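Local coordinates for protein phytochromobilin synthase (Solanum lycopersicum, PDB 6KME) that probably catalyses the ferredoxin-dependent reduction of biliverdin IX alpha to phytochromobilin, the bilin chromophore of plant phytochromes, at residues Y33-T44 against F195-L206. The protein carries 1 engineered substitution. Numbering follows the deposited sequence.
Sequences YKKLIHFALEET and FSAFKDYYQAWL
L36 lodges between two phenylalanines, its CG over the centre of the F195 ring, 4.0 Å from the centroid, and its CB over a face of F198. A branched leucine suits this place: CD2 fills the angle between the rings while CD1 spreads over F198. One turn on, the aliphatic stem of K199 lies across a face of F39, with CG 3.5 Å from the ring centroid, while E43 CG lies over the opposite face, toward the rim. With CG anti to the backbone N (chi1 172°), F39 carries its ring across to that stem and meets Q203 NE2 at its edge. With an alanine in place of F39, the K199 stem is likely to lose its aromatic bed, and a gap would open between it and E43. Q203 NE2 also donates an almost straight bond to E43 OE1 (3.2 Å), arriving from above the carboxylate plane.

Deeper in, the short methyl of A40 lets the Y202 ring turn a face to it. Y202 OH donates to T44 OG1 (2.7 Å), which in turn donates to A40 O, satisfying a buried threonine hydroxyl.

The helices run nearly parallel, at 22°, with axes 10.6 Å apart, in one helical layer of the alpha/beta/alpha sandwich of ferredoxin-dependent bilin reductases. L36 and F198 touch F117 on strand 112-119, where Y33 OH is hydrogen-bonded to T119 OG1; A40 rests on F100 of strand 96-104, and helix 151-160 borders helix 188-211 through Y157 and L153.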
loop_
_atom_site.group_PDB
_atom_site.type_symbol
_atom_site.label_atom_id
_atom_site.label_comp_id
_atom_site.label_asym_id
_atom_site.label_seq_id
_atom_site.Cartn_x
_atom_site.Cartn_y
_atom_site.Cartn_z
ATOM N N TYR A 33 13.635 -7.805 -5.350
ATOM C CA TYR A 33 12.216 -7.515 -5.521
ATOM C C TYR A 33 11.852 -7.145 -6.957
ATOM O O TYR A 33 10.662 -7.139 -7.290
ATOM C CB TYR A 33 11.797 -6.398 -4.569
ATOM C CG TYR A 33 11.843 -6.826 -3.119
ATOM C CD1 TYR A 33 11.401 -8.086 -2.741
ATOM C CD2 TYR A 33 12.348 -5.976 -2.134
ATOM C CE1 TYR A 33 11.438 -8.489 -1.419
ATOM C CE2 TYR A 33 12.396 -6.368 -0.814
ATOM C CZ TYR A 33 11.937 -7.623 -0.459
ATOM O OH TYR A 33 11.981 -8.014 0.861
ATOM N N LYS A 34 12.839 -6.820 -7.804
ATOM C CA LYS A 34 12.556 -6.632 -9.228
ATOM C C LYS A 34 11.879 -7.859 -9.821
ATOM O O LYS A 34 11.017 -7.737 -10.701
ATOM C CB LYS A 34 13.846 -6.319 -9.993
ATOM C CG LYS A 34 14.324 -4.880 -9.886
ATOM C CD LYS A 34 15.421 -4.593 -10.907
ATOM C CE LYS A 34 14.914 -3.724 -12.056
ATOM N NZ LYS A 34 13.705 -4.269 -12.752
ATOM N N LYS A 35 12.268 -9.055 -9.361
ATOM C CA LYS A 35 11.612 -10.281 -9.807
ATOM C C LYS A 35 10.104 -10.193 -9.617
ATOM O O LYS A 35 9.331 -10.670 -10.460
ATOM C CB LYS A 35 12.165 -11.494 -9.044
ATOM C CG LYS A 35 13.580 -11.933 -9.432
ATOM C CD LYS A 35 14.121 -13.048 -8.508
ATOM C CE LYS A 35 14.626 -12.496 -7.159
ATOM N NZ LYS A 35 15.321 -13.474 -6.255
ATOM N N LEU A 36 9.668 -9.588 -8.508
ATOM C CA LEU A 36 8.244 -9.532 -8.200
ATOM C C LEU A 36 7.532 -8.508 -9.071
ATOM O O LEU A 36 6.376 -8.718 -9.456
ATOM C CB LEU A 36 8.025 -9.209 -6.718
ATOM C CG LEU A 36 8.360 -10.310 -5.705
ATOM C CD1 LEU A 36 8.104 -9.799 -4.289
ATOM C CD2 LEU A 36 7.566 -11.581 -5.998
ATOM N N ILE A 37 8.194 -7.388 -9.372
ATOM C CA ILE A 37 7.608 -6.422 -10.298
ATOM C C ILE A 37 7.399 -7.066 -11.661
ATOM O O ILE A 37 6.341 -6.916 -12.281
ATOM C CB ILE A 37 8.485 -5.161 -10.412
ATOM C CG1 ILE A 37 8.640 -4.464 -9.060
ATOM C CG2 ILE A 37 7.859 -4.195 -11.390
ATOM C CD1 ILE A 37 9.897 -3.584 -8.972
ATOM N N HIS A 38 8.415 -7.785 -12.151
ATOM C CA HIS A 38 8.294 -8.475 -13.435
ATOM C C HIS A 38 7.143 -9.467 -13.412
ATOM O O HIS A 38 6.357 -9.548 -14.367
ATOM C CB HIS A 38 9.600 -9.190 -13.779
ATOM C CG HIS A 38 9.594 -9.838 -15.130
ATOM N ND1 HIS A 38 9.276 -11.168 -15.320
ATOM C CD2 HIS A 38 9.870 -9.340 -16.360
ATOM C CE1 HIS A 38 9.359 -11.461 -16.605
ATOM N NE2 HIS A 38 9.716 -10.369 -17.259
ATOM N N PHE A 39 7.042 -10.246 -12.330
ATOM C CA PHE A 39 5.920 -11.164 -12.186
ATOM C C PHE A 39 4.596 -10.421 -12.302
ATOM O O PHE A 39 3.679 -10.870 -12.993
ATOM C CB PHE A 39 5.987 -11.905 -10.847
ATOM C CG PHE A 39 4.745 -12.723 -10.550
ATOM C CD1 PHE A 39 4.648 -14.032 -10.972
ATOM C CD2 PHE A 39 3.669 -12.164 -9.872
ATOM C CE1 PHE A 39 3.501 -14.782 -10.713
ATOM C CE2 PHE A 39 2.525 -12.900 -9.615
ATOM C CZ PHE A 39 2.440 -14.213 -10.034
ATOM N N ALA A 40 4.480 -9.277 -11.622
ATOM C CA ALA A 40 3.179 -8.626 -11.517
ATOM C C ALA A 40 2.774 -8.001 -12.838
ATOM O O ALA A 40 1.604 -8.077 -13.237
ATOM C CB ALA A 40 3.200 -7.573 -10.407
ATOM N N LEU A 41 3.727 -7.390 -13.538
ATOM C CA LEU A 41 3.402 -6.794 -14.831
ATOM C C LEU A 41 3.003 -7.856 -15.844
ATOM O O LEU A 41 2.039 -7.669 -16.602
ATOM C CB LEU A 41 4.582 -5.969 -15.342
ATOM C CG LEU A 41 5.054 -4.821 -14.443
ATOM C CD1 LEU A 41 6.169 -4.030 -15.125
ATOM C CD2 LEU A 41 3.909 -3.900 -14.028
ATOM N N GLU A 42 3.727 -8.982 -15.878
ATOM C CA GLU A 42 3.362 -10.075 -16.787
ATOM C C GLU A 42 1.968 -10.618 -16.479
ATOM O O GLU A 42 1.161 -10.835 -17.396
ATOM C CB GLU A 42 4.391 -11.205 -16.708
ATOM C CG GLU A 42 5.772 -10.846 -17.205
ATOM C CD GLU A 42 6.080 -11.478 -18.540
ATOM O OE1 GLU A 42 5.162 -11.561 -19.382
ATOM O OE2 GLU A 42 7.236 -11.903 -18.742
ATOM N N GLU A 43 1.677 -10.876 -15.194
ATOM C CA GLU A 43 0.355 -11.382 -14.826
ATOM C C GLU A 43 -0.738 -10.386 -15.195
ATOM O O GLU A 43 -1.785 -10.776 -15.726
ATOM C CB GLU A 43 0.292 -11.709 -13.330
ATOM C CG GLU A 43 1.013 -12.984 -12.920
ATOM C CD GLU A 43 0.320 -14.277 -13.354
ATOM O OE1 GLU A 43 -0.900 -14.456 -13.116
ATOM O OE2 GLU A 43 1.020 -15.134 -13.932
ATOM N N THR A 44 -0.510 -9.094 -14.935
ATOM C CA THR A 44 -1.522 -8.095 -15.272
ATOM C C THR A 44 -1.851 -8.127 -16.762
ATOM O O THR A 44 -3.022 -8.035 -17.153
ATOM C CB THR A 44 -1.052 -6.695 -14.857
ATOM O OG1 THR A 44 -0.539 -6.734 -13.521
ATOM C CG2 THR A 44 -2.217 -5.691 -14.922
ATOM N N PHE A 195 7.779 -14.213 -1.246
ATOM C CA PHE A 195 7.522 -14.196 -2.682
ATOM C C PHE A 195 6.225 -14.925 -3.014
ATOM O O PHE A 195 5.399 -14.420 -3.780
ATOM C CB PHE A 195 8.705 -14.812 -3.435
ATOM C CG PHE A 195 9.799 -13.828 -3.761
ATOM C CD1 PHE A 195 10.291 -12.963 -2.789
ATOM C CD2 PHE A 195 10.348 -13.780 -5.035
ATOM C CE1 PHE A 195 11.305 -12.057 -3.086
ATOM C CE2 PHE A 195 11.359 -12.874 -5.338
ATOM C CZ PHE A 195 11.838 -12.015 -4.362
ATOM N N SER A 196 6.019 -16.113 -2.433
ATOM C CA SER A 196 4.790 -16.863 -2.695
ATOM C C SER A 196 3.556 -16.074 -2.271
ATOM O O SER A 196 2.522 -16.113 -2.950
ATOM C CB SER A 196 4.828 -18.210 -1.972
ATOM O OG SER A 196 5.872 -19.031 -2.468
ATOM N N ALA A 197 3.648 -15.352 -1.147
ATOM C CA ALA A 197 2.533 -14.545 -0.653
ATOM C C ALA A 197 2.217 -13.390 -1.599
ATOM O O ALA A 197 1.046 -13.135 -1.905
ATOM C CB ALA A 197 2.845 -14.012 0.752
ATOM N N PHE A 198 3.244 -12.649 -2.029
ATOM C CA PHE A 198 3.035 -11.562 -2.986
ATOM C C PHE A 198 2.299 -12.068 -4.219
ATOM O O PHE A 198 1.336 -11.445 -4.680
ATOM C CB PHE A 198 4.376 -10.930 -3.384
ATOM C CG PHE A 198 4.257 -9.834 -4.418
ATOM C CD1 PHE A 198 4.220 -10.137 -5.775
ATOM C CD2 PHE A 198 4.193 -8.498 -4.028
ATOM C CE1 PHE A 198 4.108 -9.131 -6.738
ATOM C CE2 PHE A 198 4.082 -7.482 -4.973
ATOM C CZ PHE A 198 4.042 -7.799 -6.336
ATOM N N LYS A 199 2.744 -13.202 -4.765
ATOM C CA LYS A 199 2.152 -13.723 -5.997
ATOM C C LYS A 199 0.710 -14.180 -5.776
ATOM O O LYS A 199 -0.183 -13.861 -6.576
ATOM C CB LYS A 199 3.014 -14.864 -6.538
ATOM C CG LYS A 199 4.401 -14.417 -6.991
ATOM C CD LYS A 199 5.261 -15.605 -7.369
ATOM C CE LYS A 199 6.701 -15.200 -7.617
ATOM N NZ LYS A 199 7.483 -16.370 -8.099
ATOM N N ASP A 200 0.466 -14.920 -4.686
ATOM C CA ASP A 200 -0.887 -15.355 -4.344
ATOM C C ASP A 200 -1.825 -14.174 -4.120
ATOM O O ASP A 200 -2.968 -14.180 -4.602
ATOM C CB ASP A 200 -0.844 -16.235 -3.095
ATOM C CG ASP A 200 -0.440 -17.660 -3.410
ATOM O OD1 ASP A 200 -0.330 -17.978 -4.614
ATOM O OD2 ASP A 200 -0.238 -18.459 -2.468
ATOM N N TYR A 201 -1.370 -13.164 -3.373
ATOM C CA TYR A 201 -2.191 -11.986 -3.097
ATOM C C TYR A 201 -2.427 -11.173 -4.367
ATOM O O TYR A 201 -3.536 -10.668 -4.594
ATOM C CB TYR A 201 -1.533 -11.113 -2.009
ATOM C CG TYR A 201 -1.916 -11.499 -0.575
ATOM C CD1 TYR A 201 -1.770 -12.811 -0.125
ATOM C CD2 TYR A 201 -2.421 -10.554 0.315
ATOM C CE1 TYR A 201 -2.127 -13.180 1.184
ATOM C CE2 TYR A 201 -2.780 -10.915 1.641
ATOM C CZ TYR A 201 -2.636 -12.230 2.054
ATOM O OH TYR A 201 -2.984 -12.603 3.339
ATOM N N TYR A 202 -1.404 -11.034 -5.219
ATOM C CA TYR A 202 -1.612 -10.241 -6.429
ATOM C C TYR A 202 -2.537 -10.960 -7.414
ATOM O O TYR A 202 -3.360 -10.318 -8.084
ATOM C CB TYR A 202 -0.276 -9.874 -7.083
ATOM C CG TYR A 202 -0.473 -8.803 -8.139
ATOM C CD1 TYR A 202 -0.909 -7.530 -7.780
ATOM C CD2 TYR A 202 -0.280 -9.074 -9.485
ATOM C CE1 TYR A 202 -1.135 -6.540 -8.737
ATOM C CE2 TYR A 202 -0.502 -8.081 -10.463
ATOM C CZ TYR A 202 -0.932 -6.823 -10.074
ATOM O OH TYR A 202 -1.160 -5.843 -11.021
ATOM N N GLN A 203 -2.443 -12.295 -7.503
ATOM C CA GLN A 203 -3.364 -13.030 -8.360
ATOM C C GLN A 203 -4.793 -12.945 -7.829
ATOM O O GLN A 203 -5.748 -12.849 -8.611
ATOM C CB GLN A 203 -2.906 -14.487 -8.500
ATOM C CG GLN A 203 -1.638 -14.644 -9.353
ATOM C CD GLN A 203 -1.171 -16.086 -9.466
ATOM O OE1 GLN A 203 -1.175 -16.828 -8.487
ATOM N NE2 GLN A 203 -0.778 -16.490 -10.667
ATOM N N ALA A 204 -4.964 -12.979 -6.503
ATOM C CA ALA A 204 -6.289 -12.782 -5.921
ATOM C C ALA A 204 -6.859 -11.425 -6.313
ATOM O O ALA A 204 -8.040 -11.319 -6.660
ATOM C CB ALA A 204 -6.227 -12.920 -4.391
ATOM N N TRP A 205 -6.026 -10.379 -6.264
ATOM C CA TRP A 205 -6.478 -9.033 -6.605
ATOM C C TRP A 205 -6.857 -8.946 -8.081
ATOM O O TRP A 205 -7.868 -8.322 -8.435
ATOM C CB TRP A 205 -5.391 -8.010 -6.260
ATOM C CG TRP A 205 -5.818 -6.584 -6.554
ATOM C CD1 TRP A 205 -6.535 -5.761 -5.734
ATOM C CD2 TRP A 205 -5.581 -5.842 -7.762
ATOM N NE1 TRP A 205 -6.767 -4.555 -6.357
ATOM C CE2 TRP A 205 -6.196 -4.579 -7.603
ATOM C CE3 TRP A 205 -4.911 -6.127 -8.967
ATOM C CZ2 TRP A 205 -6.159 -3.592 -8.598
ATOM C CZ3 TRP A 205 -4.878 -5.151 -9.958
ATOM C CH2 TRP A 205 -5.501 -3.895 -9.768
ATOM N N LEU A 206 -6.067 -9.580 -8.954
ATOM C CA LEU A 206 -6.415 -9.602 -10.377
ATOM C C LEU A 206 -7.736 -10.324 -10.620
ATOM O O LEU A 206 -8.490 -9.954 -11.530
ATOM C CB LEU A 206 -5.285 -10.248 -11.187
ATOM C CG LEU A 206 -3.984 -9.442 -11.330
ATOM C CD1 LEU A 206 -2.913 -10.314 -11.954
ATOM C CD2 LEU A 206 -4.178 -8.174 -12.184
#